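PDB 6IYR: type I modular polyketide synthase from Streptomyces albus subsp. albus, which probably transfers a malonyl-CoA-type extender unit onto an acyl carrier protein through its module 8 acyltransferase domain during assembly of the polyether salinomycin. Local coordinates for residues Asp319-His323 and Gly324-Glu328; Glu328-Arg331 and Ala332-Ser336; Leu104-Ala108 and Glu109-Ala113. All blocks are in the same frame, centred on the assembly; numbering follows the deposited sequence.

Three local contacts illustrate how a chain uses short-range geometry for different ends. Interaction 1, residues 319-328, lines the phosphate-occupied pocket next to the presumed nucleophile elbow. Interaction 2, residues 328-336, takes over where it finishes: Glu328 belongs to both, the centres lie 12 Å apart, and the chain passes from the pocket loop through a 3-10 turn into the start of helix 331-337. Interaction 3, residues 104-113, is remote from both, on the opposite side of the chain's centre, its nearest atoms about 35 Å from interaction 1 and about 45 Å from interaction 2. It ends a helix, whereas interaction 2 begins one.

Interaction 1 (Asp319-His323 and Gly324-Glu328); sequences DYASH and GPQVE. With PO4 (phosphate ion), chain B.
The YASH sequence, a signature of acyltransferase domains that commonly goes with methylmalonyl-CoA selectivity, here runs into a 3-10 turn against which Ala321 and Ser322 pack. Val327 lays CG2 on the backbone of Ser322, 3.7 Å from its CA, and Gln326 reaches back with an extended chain so that NE2 lies 3.9 Å from Ala321 CB. That same NE2 is bonded to the carbonyl of Lys255, while OE1 accepts a hydrogen bond from a water that itself accepts from Ala321 N; both ends of the amide are thereby held. The turn itself is closed by Val327 N donating to Gly324 O at 3.1 Å.

The other side of the YASH segment faces a phosphate ion, probably from the crystallisation liquor. Its O4 takes hydrogen bonds from Ser322 OG at 3.0 Å and from His323 NE2 at 2.9 Å, the latter bent to 138° although O4 lies in the plane of the imidazole at its edge. His323 NE2 is also bonded to Ser220 OG of the presumed nucleophile elbow, consistent with the Ser-His pair of this family, and ND1 is fixed by Asn375 O. Across the pocket, Tyr320 OH lies 2.8 Å from phosphate O1; a chi1 of 57°, with CG between backbone N and carbonyl carbon, turns the ring toward the anion. Gln221 N and Arg245 NH1 are also hydrogen-bonded to it.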
ATOM      1  N   ASP A 319       3.854  10.655 -17.676  1.00 37.46           N
ATOM      2  CA  ASP A 319       3.718  11.479 -18.860  1.00 34.94           C
ATOM      3  C   ASP A 319       2.318  11.405 -19.421  1.00 33.29           C
ATOM      4  O   ASP A 319       2.133  11.601 -20.621  1.00 39.26           O
ATOM      5  CB  ASP A 319       4.740  11.068 -19.924  1.00 38.65           C
ATOM      6  CG  ASP A 319       4.577   9.623 -20.331  1.00 47.68           C
ATOM      7  OD1 ASP A 319       3.512   9.040 -19.998  1.00 52.68           O
ATOM      8  OD2 ASP A 319       5.431   9.122 -21.089  1.00 39.48           O
ATOM      9  N   TYR A 320       1.329  11.167 -18.562  1.00 29.63           N
ATOM     10  CA  TYR A 320      -0.061  11.246 -19.002  1.00 25.80           C
ATOM     11  C   TYR A 320      -0.833  11.984 -17.963  1.00 24.67           C
ATOM     12  O   TYR A 320      -0.396  12.103 -16.821  1.00 29.84           O
ATOM     13  CB  TYR A 320      -0.676   9.872 -19.237  1.00 27.15           C
ATOM     14  CG  TYR A 320      -0.634   8.968 -18.042  1.00 28.92           C
ATOM     15  CD1 TYR A 320       0.491   8.187 -17.776  1.00 28.91           C
ATOM     16  CD2 TYR A 320      -1.685   8.929 -17.126  1.00 35.67           C
ATOM     17  CE1 TYR A 320       0.610   7.471 -16.583  1.00 31.30           C
ATOM     18  CE2 TYR A 320      -1.632   8.093 -16.003  1.00 39.80           C
ATOM     19  CZ  TYR A 320      -0.474   7.370 -15.735  1.00 42.10           C
ATOM     20  OH  TYR A 320      -0.359   6.624 -14.582  1.00 43.17           O
ATOM     21  N   ALA A 321      -1.895  12.621 -18.430  1.00 25.47           N
ATOM     22  CA  ALA A 321      -2.813  13.381 -17.611  1.00 24.82           C
ATOM     23  C   ALA A 321      -4.157  12.626 -17.503  1.00 29.32           C
ATOM     24  O   ALA A 321      -5.143  12.945 -18.186  1.00 32.08           O
ATOM     25  CB  ALA A 321      -3.032  14.751 -18.221  1.00 25.62           C
ATOM     26  N   SER A 322      -4.231  11.695 -16.569  1.00 30.19           N
ATOM     27  CA  SER A 322      -5.531  11.087 -16.207  1.00 30.45           C
ATOM     28  C   SER A 322      -6.286  11.941 -15.183  1.00 25.79           C
ATOM     29  O   SER A 322      -5.804  12.981 -14.708  1.00 25.81           O
ATOM     30  CB  SER A 322      -5.302   9.688 -15.658  1.00 34.33           C
ATOM     31  OG  SER A 322      -4.475   9.783 -14.529  1.00 30.44           O
ATOM     32  N   HIS A 323      -7.544  11.593 -14.990  1.00 21.78           N
ATOM     33  CA  HIS A 323      -8.390  12.252 -14.021  1.00 27.08           C
ATOM     34  C   HIS A 323      -8.716  13.665 -14.484  1.00 25.51           C
ATOM     35  O   HIS A 323      -8.947  14.552 -13.675  1.00 32.47           O
ATOM     36  CB  HIS A 323      -7.750  12.217 -12.627  1.00 27.14           C
ATOM     37  CG  HIS A 323      -7.442  10.826 -12.170  1.00 29.11           C
ATOM     38  ND1 HIS A 323      -8.429   9.910 -11.865  1.00 26.92           N
ATOM     39  CD2 HIS A 323      -6.282  10.134 -12.168  1.00 31.11           C
ATOM     40  CE1 HIS A 323      -7.896   8.708 -11.760  1.00 28.68           C
ATOM     41  NE2 HIS A 323      -6.590   8.822 -11.895  1.00 32.48           N
ATOM     42  N   GLY A 324      -8.693  13.847 -15.796  1.00 30.34           N
ATOM     43  CA  GLY A 324      -9.083  15.090 -16.426  1.00 28.49           C
ATOM     44  C   GLY A 324      -9.614  14.859 -17.823  1.00 27.20           C
ATOM     45  O   GLY A 324      -9.792  13.710 -18.251  1.00 26.34           O
ATOM     46  N   PRO A 325      -9.882  15.960 -18.552  1.00 28.21           N
ATOM     47  CA  PRO A 325     -10.534  15.925 -19.859  1.00 29.41           C
ATOM     48  C   PRO A 325      -9.811  15.135 -20.910  1.00 26.45           C
ATOM     49  O   PRO A 325     -10.461  14.608 -21.801  1.00 29.86           O
ATOM     50  CB  PRO A 325     -10.588  17.416 -20.279  1.00 34.49           C
ATOM     51  CG  PRO A 325     -10.573  18.168 -18.981  1.00 35.54           C
ATOM     52  CD  PRO A 325      -9.723  17.337 -18.048  1.00 28.58           C
ATOM     53  N   GLN A 326      -8.502  14.919 -20.795  1.00 24.76           N
ATOM     54  CA  GLN A 326      -7.856  14.191 -21.875  1.00 25.56           C
ATOM     55  C   GLN A 326      -8.437  12.778 -22.007  1.00 27.79           C
ATOM     56  O   GLN A 326      -8.348  12.147 -23.059  1.00 28.12           O
ATOM     57  CB  GLN A 326      -6.339  14.120 -21.700  1.00 31.16           C
ATOM     58  CG  GLN A 326      -5.639  15.424 -22.004  1.00 31.92           C
ATOM     59  CD  GLN A 326      -4.128  15.301 -22.074  1.00 27.42           C
ATOM     60  OE1 GLN A 326      -3.579  14.267 -22.492  1.00 30.96           O
ATOM     61  NE2 GLN A 326      -3.441  16.382 -21.696  1.00 32.18           N
ATOM     62  N   VAL A 327      -8.900  12.238 -20.882  1.00 27.71           N
ATOM     63  CA  VAL A 327      -9.380  10.858 -20.820  1.00 29.57           C
ATOM     64  C   VAL A 327     -10.620  10.641 -21.724  1.00 29.74           C
ATOM     65  O   VAL A 327     -10.946   9.512 -22.117  1.00 23.59           O
ATOM     66  CB  VAL A 327      -9.708  10.529 -19.321  1.00 34.31           C
ATOM     67  CG1 VAL A 327     -10.411   9.211 -19.183  1.00 29.32           C
ATOM     68  CG2 VAL A 327      -8.403  10.495 -18.520  1.00 32.40           C
ATOM     69  N   GLU A 328     -11.307  11.723 -22.073  1.00 25.98           N
ATOM     70  CA  GLU A 328     -12.520  11.602 -22.937  1.00 27.69           C
ATOM     71  C   GLU A 328     -12.172  10.954 -24.238  1.00 28.46           C
ATOM     72  O   GLU A 328     -12.944  10.195 -24.788  1.00 28.14           O
ATOM     73  CB  GLU A 328     -13.170  12.975 -23.190  1.00 32.12           C
ATOM     74  CG  GLU A 328     -13.944  13.445 -21.957  1.00 42.10           C
ATOM     75  CD  GLU A 328     -14.174  14.960 -21.857  1.00 55.21           C
ATOM     76  OE1 GLU A 328     -13.762  15.729 -22.760  1.00 56.90           O
ATOM     77  OE2 GLU A 328     -14.768  15.388 -20.838  1.00 46.48           O
TER
HETATM   78  P   PO4 B 501      -3.395   6.293 -12.751  1.00 84.92           P
HETATM   79  O1  PO4 B 501      -1.955   6.380 -12.284  1.00 65.40           O
HETATM   80  O2  PO4 B 501      -3.698   6.059 -14.242  1.00 52.13           O
HETATM   81  O3  PO4 B 501      -3.930   5.108 -11.963  1.00 60.06           O
HETATM   82  O4  PO4 B 501      -3.990   7.638 -12.432  1.00 51.00           O
HETATM   83  O   HOH W   1      -1.833  12.648 -21.276  1.00 26.09           O

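Interaction 2 (Glu328-Arg331 and Ala332-Ser336); sequences EHIR and AEVLS
The guanidinium of Arg331 meets the methyl CD1 of Leu335 obliquely, one helical turn further on, and the approach is close, with NH2 3.2 Å from CD1. The aliphatic part of the arginine joins in, its CG lying 3.8 Å from the same methyl. The chain leaves with CG anti to the backbone nitrogen (chi1 178°) and then bends at chi3, which carries the charged group across the leucine; NH1 makes a long, weak ion pair with Glu367.

Beneath the side chains the first backbone bonds of an alpha-helix are forming. Ile330 occupies the N-cap position, and its carbonyl oxygen accepts from Val334 N at 2.9 Å, while Arg331 O accepts from Leu335 N at the same length with a nearly straight N-H...O angle of 172°. The first N-H groups of a helix lack the i to i-4 carbonyl partners of later turns, and here water takes part of that role. One water accepts from Ala332 N at 2.8 Å and donates to Glu328 O; a second accepts from Glu333 N and donates to His329 O. The two waters thus stitch the incoming turn to the new helix, alongside a direct bond from Arg331 N to Glu328 O. On the buried flank Ile330 CD1 touches Val334 CG2 at 4.1 Å.

The turn and helix 331-337 lie against two neighbouring helices. Ile330, Glu333 and Val334 rest on Ala248 of helix 235-248, whereas Ile330, Arg331 and Leu335 touch helix 366-374 at Leu373, Tyr370 and Glu367 respectively, and Glu328 adds a salt bridge to Arg374 of that same helix.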
ATOM      1  N   GLU A 328     -11.307  11.723 -22.073  1.00 25.98           N
ATOM      2  CA  GLU A 328     -12.520  11.602 -22.937  1.00 27.69           C
ATOM      3  C   GLU A 328     -12.172  10.954 -24.238  1.00 28.46           C
ATOM      4  O   GLU A 328     -12.944  10.195 -24.788  1.00 28.14           O
ATOM      5  CB  GLU A 328     -13.170  12.975 -23.190  1.00 32.12           C
ATOM      6  CG  GLU A 328     -13.944  13.445 -21.957  1.00 42.10           C
ATOM      7  CD  GLU A 328     -14.174  14.960 -21.857  1.00 55.21           C
ATOM      8  OE1 GLU A 328     -13.762  15.729 -22.760  1.00 56.90           O
ATOM      9  OE2 GLU A 328     -14.768  15.388 -20.838  1.00 46.48           O
ATOM     10  N   HIS A 329     -10.944  11.162 -24.674  1.00 32.60           N
ATOM     11  CA  HIS A 329     -10.472  10.602 -25.933  1.00 36.27           C
ATOM     12  C   HIS A 329     -10.450   9.059 -25.944  1.00 30.15           C
ATOM     13  O   HIS A 329     -10.515   8.451 -26.992  1.00 25.67           O
ATOM     14  CB  HIS A 329      -9.084  11.199 -26.189  1.00 42.46           C
ATOM     15  CG  HIS A 329      -8.295  10.524 -27.260  1.00 45.37           C
ATOM     16  ND1 HIS A 329      -8.580  10.686 -28.603  1.00 54.35           N
ATOM     17  CD2 HIS A 329      -7.073   9.937 -27.208  1.00 50.09           C
ATOM     18  CE1 HIS A 329      -7.647  10.085 -29.325  1.00 42.44           C
ATOM     19  NE2 HIS A 329      -6.717   9.629 -28.499  1.00 38.88           N
ATOM     20  N   ILE A 330     -10.342   8.404 -24.796  1.00 26.70           N
ATOM     21  CA  ILE A 330     -10.348   6.939 -24.811  1.00 27.01           C
ATOM     22  C   ILE A 330     -11.606   6.348 -24.149  1.00 32.19           C
ATOM     23  O   ILE A 330     -11.697   5.137 -23.868  1.00 26.33           O
ATOM     24  CB  ILE A 330      -9.096   6.358 -24.121  1.00 25.40           C
ATOM     25  CG1 ILE A 330      -8.982   6.935 -22.684  1.00 25.56           C
ATOM     26  CG2 ILE A 330      -7.879   6.668 -24.960  1.00 31.41           C
ATOM     27  CD1 ILE A 330      -7.979   6.222 -21.778  1.00 25.13           C
ATOM     28  N   ARG A 331     -12.577   7.194 -23.884  1.00 28.84           N
ATOM     29  CA  ARG A 331     -13.790   6.716 -23.227  1.00 28.00           C
ATOM     30  C   ARG A 331     -14.428   5.542 -23.951  1.00 29.52           C
ATOM     31  O   ARG A 331     -14.791   4.530 -23.326  1.00 25.99           O
ATOM     32  CB  ARG A 331     -14.781   7.845 -23.105  1.00 30.95           C
ATOM     33  CG  ARG A 331     -16.090   7.427 -22.478  1.00 35.09           C
ATOM     34  CD  ARG A 331     -17.143   8.492 -22.715  1.00 38.87           C
ATOM     35  NE  ARG A 331     -17.975   8.615 -21.527  1.00 44.57           N
ATOM     36  CZ  ARG A 331     -19.153   8.024 -21.333  1.00 70.50           C
ATOM     37  NH1 ARG A 331     -19.758   8.150 -20.151  1.00 85.61           N
ATOM     38  NH2 ARG A 331     -19.748   7.340 -22.307  1.00 70.43           N
ATOM     39  N   ALA A 332     -14.682   5.692 -25.244  1.00 27.55           N
ATOM     40  CA  ALA A 332     -15.443   4.645 -25.942  1.00 27.89           C
ATOM     41  C   ALA A 332     -14.648   3.341 -25.940  1.00 33.52           C
ATOM     42  O   ALA A 332     -15.199   2.268 -25.769  1.00 26.78           O
ATOM     43  CB  ALA A 332     -15.785   5.067 -27.358  1.00 31.70           C
ATOM     44  N   GLU A 333     -13.339   3.441 -26.130  1.00 33.02           N
ATOM     45  CA  GLU A 333     -12.490   2.280 -26.090  1.00 29.08           C
ATOM     46  C   GLU A 333     -12.568   1.588 -24.729  1.00 24.29           C
ATOM     47  O   GLU A 333     -12.691   0.364 -24.659  1.00 29.84           O
ATOM     48  CB  GLU A 333     -11.030   2.662 -26.450  1.00 29.10           C
ATOM     49  CG  GLU A 333     -10.110   1.452 -26.457  1.00 35.51           C
ATOM     50  CD  GLU A 333      -8.632   1.784 -26.657  1.00 32.76           C
ATOM     51  OE1 GLU A 333      -7.787   0.897 -26.387  1.00 32.21           O
ATOM     52  OE2 GLU A 333      -8.307   2.928 -27.015  1.00 32.57           O
ATOM     53  N   VAL A 334     -12.502   2.347 -23.644  1.00 28.90           N
ATOM     54  CA  VAL A 334     -12.520   1.747 -22.301  1.00 28.69           C
ATOM     55  C   VAL A 334     -13.860   1.057 -22.041  1.00 30.88           C
ATOM     56  O   VAL A 334     -13.927  -0.139 -21.681  1.00 27.93           O
ATOM     57  CB  VAL A 334     -12.250   2.802 -21.188  1.00 28.16           C
ATOM     58  CG1 VAL A 334     -12.550   2.230 -19.806  1.00 35.02           C
ATOM     59  CG2 VAL A 334     -10.805   3.257 -21.256  1.00 24.84           C
ATOM     60  N   LEU A 335     -14.924   1.764 -22.381  1.00 26.61           N
ATOM     61  CA  LEU A 335     -16.269   1.232 -22.223  1.00 30.09           C
ATOM     62  C   LEU A 335     -16.458  -0.038 -23.018  1.00 31.41           C
ATOM     63  O   LEU A 335     -17.067  -1.008 -22.543  1.00 34.45           O
ATOM     64  CB  LEU A 335     -17.290   2.261 -22.655  1.00 28.49           C
ATOM     65  CG  LEU A 335     -17.354   3.484 -21.768  1.00 28.39           C
ATOM     66  CD1 LEU A 335     -18.414   4.428 -22.331  1.00 32.73           C
ATOM     67  CD2 LEU A 335     -17.678   3.098 -20.342  1.00 33.27           C
ATOM     68  N   SER A 336     -15.889  -0.076 -24.212  1.00 29.79           N
ATOM     69  CA  SER A 336     -16.064  -1.246 -25.052  1.00 34.04           C
ATOM     70  C   SER A 336     -15.150  -2.428 -24.634  1.00 39.51           C
ATOM     71  O   SER A 336     -15.602  -3.580 -24.567  1.00 29.37           O
ATOM     72  CB  SER A 336     -15.824  -0.870 -26.496  1.00 34.34           C
ATOM     73  OG  SER A 336     -15.822  -2.005 -27.298  1.00 34.68           O
TER
HETATM   74  O   HOH W   2     -13.844   8.052 -26.537  1.00 35.10           O
HETATM   75  O   HOH W   3     -12.209   5.885 -27.479  1.00 26.38           O

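Interaction 3 (Leu104-Ala108 and Glu109-Ala113); sequences LDALA and EAAPA
Ala106 O is gripped by two backbone N-H groups: Ala111 N at 2.8 Å and, more weakly, Glu109 N at 3.1 Å. Glu109 N also makes a weak bond to Asp105 O, so its single proton is shared between two carbonyls. With Ala110 N donating to Leu107 O at 3.3 Å, from well above the carbonyl plane, the pattern is a Schellman motif, the classic way of ending an alpha-helix. Ala110 serves as its C-prime residue, and a positive phi of 44° turns the chain back along the helix.

The returning loop brings Ala113 CB to 4.1 Å from Ala106 CB, with Ala111 CB close by, a small apolar contact beside the turn. Glu109 folds over the helix end instead: a bend at chi2 (137°) sets its carboxylate carbon CD 3.1 Å from Asp105 O, with OE1 and OE2 both 3.3 Å from that oxygen, acceptors facing an acceptor in a tight approach. Its carboxylate is also near that of Asp105, whose OD1 is held by a salt bridge to Arg65, which would probably ease the repulsion.

Asp105, Ala108 and Ala110 lie against helix 50-65, while Leu107 points inward between that helix and strands 88-94 and 116-120, the latter being where the chain goes next.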
ATOM      1  N   LEU A 104      17.844  -6.488  21.739  1.00 31.53           N
ATOM      2  CA  LEU A 104      17.228  -6.357  23.055  1.00 34.64           C
ATOM      3  C   LEU A 104      17.869  -5.288  23.941  1.00 34.13           C
ATOM      4  O   LEU A 104      17.220  -4.691  24.786  1.00 33.10           O
ATOM      5  CB  LEU A 104      17.236  -7.679  23.786  1.00 36.54           C
ATOM      6  CG  LEU A 104      16.304  -8.735  23.203  1.00 38.69           C
ATOM      7  CD1 LEU A 104      16.725 -10.125  23.642  1.00 35.67           C
ATOM      8  CD2 LEU A 104      14.870  -8.465  23.591  1.00 38.05           C
ATOM      9  N   ASP A 105      19.162  -5.104  23.820  1.00 35.97           N
ATOM     10  CA  ASP A 105      19.821  -4.122  24.641  1.00 36.43           C
ATOM     11  C   ASP A 105      19.356  -2.739  24.188  1.00 43.63           C
ATOM     12  O   ASP A 105      19.123  -1.855  25.018  1.00 36.48           O
ATOM     13  CB  ASP A 105      21.330  -4.249  24.500  1.00 39.12           C
ATOM     14  CG  ASP A 105      21.938  -5.281  25.480  1.00 40.01           C
ATOM     15  OD1 ASP A 105      21.229  -5.819  26.359  1.00 38.44           O
ATOM     16  OD2 ASP A 105      23.150  -5.509  25.392  1.00 38.64           O
ATOM     17  N   ALA A 106      19.219  -2.562  22.872  1.00 35.68           N
ATOM     18  CA  ALA A 106      18.695  -1.297  22.347  1.00 41.34           C
ATOM     19  C   ALA A 106      17.256  -1.066  22.797  1.00 35.51           C
ATOM     20  O   ALA A 106      16.902   0.019  23.247  1.00 44.15           O
ATOM     21  CB  ALA A 106      18.814  -1.243  20.841  1.00 34.64           C
ATOM     22  N   LEU A 107      16.435  -2.101  22.712  1.00 38.67           N
ATOM     23  CA  LEU A 107      15.061  -1.996  23.156  1.00 35.98           C
ATOM     24  C   LEU A 107      15.008  -1.631  24.632  1.00 46.35           C
ATOM     25  O   LEU A 107      14.207  -0.790  25.057  1.00 41.94           O
ATOM     26  CB  LEU A 107      14.313  -3.307  22.862  1.00 36.55           C
ATOM     27  CG  LEU A 107      12.838  -3.362  23.209  1.00 39.42           C
ATOM     28  CD1 LEU A 107      12.049  -2.277  22.470  1.00 46.19           C
ATOM     29  CD2 LEU A 107      12.322  -4.746  22.858  1.00 40.21           C
ATOM     30  N   ALA A 108      15.894  -2.205  25.436  1.00 44.16           N
ATOM     31  CA  ALA A 108      15.764  -2.015  26.879  1.00 41.16           C
ATOM     32  C   ALA A 108      16.253  -0.631  27.248  1.00 38.85           C
ATOM     33  O   ALA A 108      15.849  -0.098  28.262  1.00 48.58           O
ATOM     34  CB  ALA A 108      16.519  -3.085  27.662  1.00 41.88           C
ATOM     35  N   GLU A 109      17.046  -0.011  26.387  1.00 41.86           N
ATOM     36  CA  GLU A 109      17.578   1.322  26.658  1.00 56.09           C
ATOM     37  C   GLU A 109      16.853   2.418  25.871  1.00 54.33           C
ATOM     38  O   GLU A 109      17.400   3.490  25.675  1.00 55.67           O
ATOM     39  CB  GLU A 109      19.072   1.370  26.303  1.00 60.73           C
ATOM     40  CG  GLU A 109      19.981   0.706  27.329  1.00 68.57           C
ATOM     41  CD  GLU A 109      21.064  -0.151  26.688  1.00 85.86           C
ATOM     42  OE1 GLU A 109      21.565   0.222  25.602  1.00 94.92           O
ATOM     43  OE2 GLU A 109      21.395  -1.215  27.255  1.00 78.65           O
ATOM     44  N   ALA A 110      15.697   2.098  25.300  1.00 58.18           N
ATOM     45  CA  ALA A 110      15.041   2.982  24.341  1.00 51.55           C
ATOM     46  C   ALA A 110      15.994   3.585  23.326  1.00 53.79           C
ATOM     47  O   ALA A 110      15.883   4.757  22.998  1.00 55.79           O
ATOM     48  CB  ALA A 110      14.312   4.095  25.070  1.00 48.94           C
ATOM     49  N   ALA A 111      16.929   2.802  22.815  1.00 50.40           N
ATOM     50  CA  ALA A 111      17.722   3.280  21.706  1.00 54.98           C
ATOM     51  C   ALA A 111      17.177   2.659  20.449  1.00 51.93           C
ATOM     52  O   ALA A 111      16.548   1.611  20.485  1.00 55.37           O
ATOM     53  CB  ALA A 111      19.198   2.941  21.872  1.00 51.18           C
ATOM     54  N   PRO A 112      17.370   3.337  19.328  1.00 55.57           N
ATOM     55  CA  PRO A 112      16.720   2.773  18.169  1.00 58.79           C
ATOM     56  C   PRO A 112      17.738   2.003  17.363  1.00 55.43           C
ATOM     57  O   PRO A 112      18.901   2.364  17.367  1.00 43.51           O
ATOM     58  CB  PRO A 112      16.235   4.009  17.393  1.00 64.59           C
ATOM     59  CG  PRO A 112      16.395   5.177  18.328  1.00 68.51           C
ATOM     60  CD  PRO A 112      17.530   4.797  19.220  1.00 64.12           C
ATOM     61  N   ALA A 113      17.322   0.927  16.711  1.00 48.47           N
ATOM     62  CA  ALA A 113      18.234   0.161  15.889  1.00 50.08           C
ATOM     63  C   ALA A 113      17.435  -0.699  14.932  1.00 48.51           C
ATOM     64  O   ALA A 113      16.271  -1.012  15.189  1.00 44.74           O
ATOM     65  CB  ALA A 113      19.120  -0.716  16.771  1.00 51.14           C
TER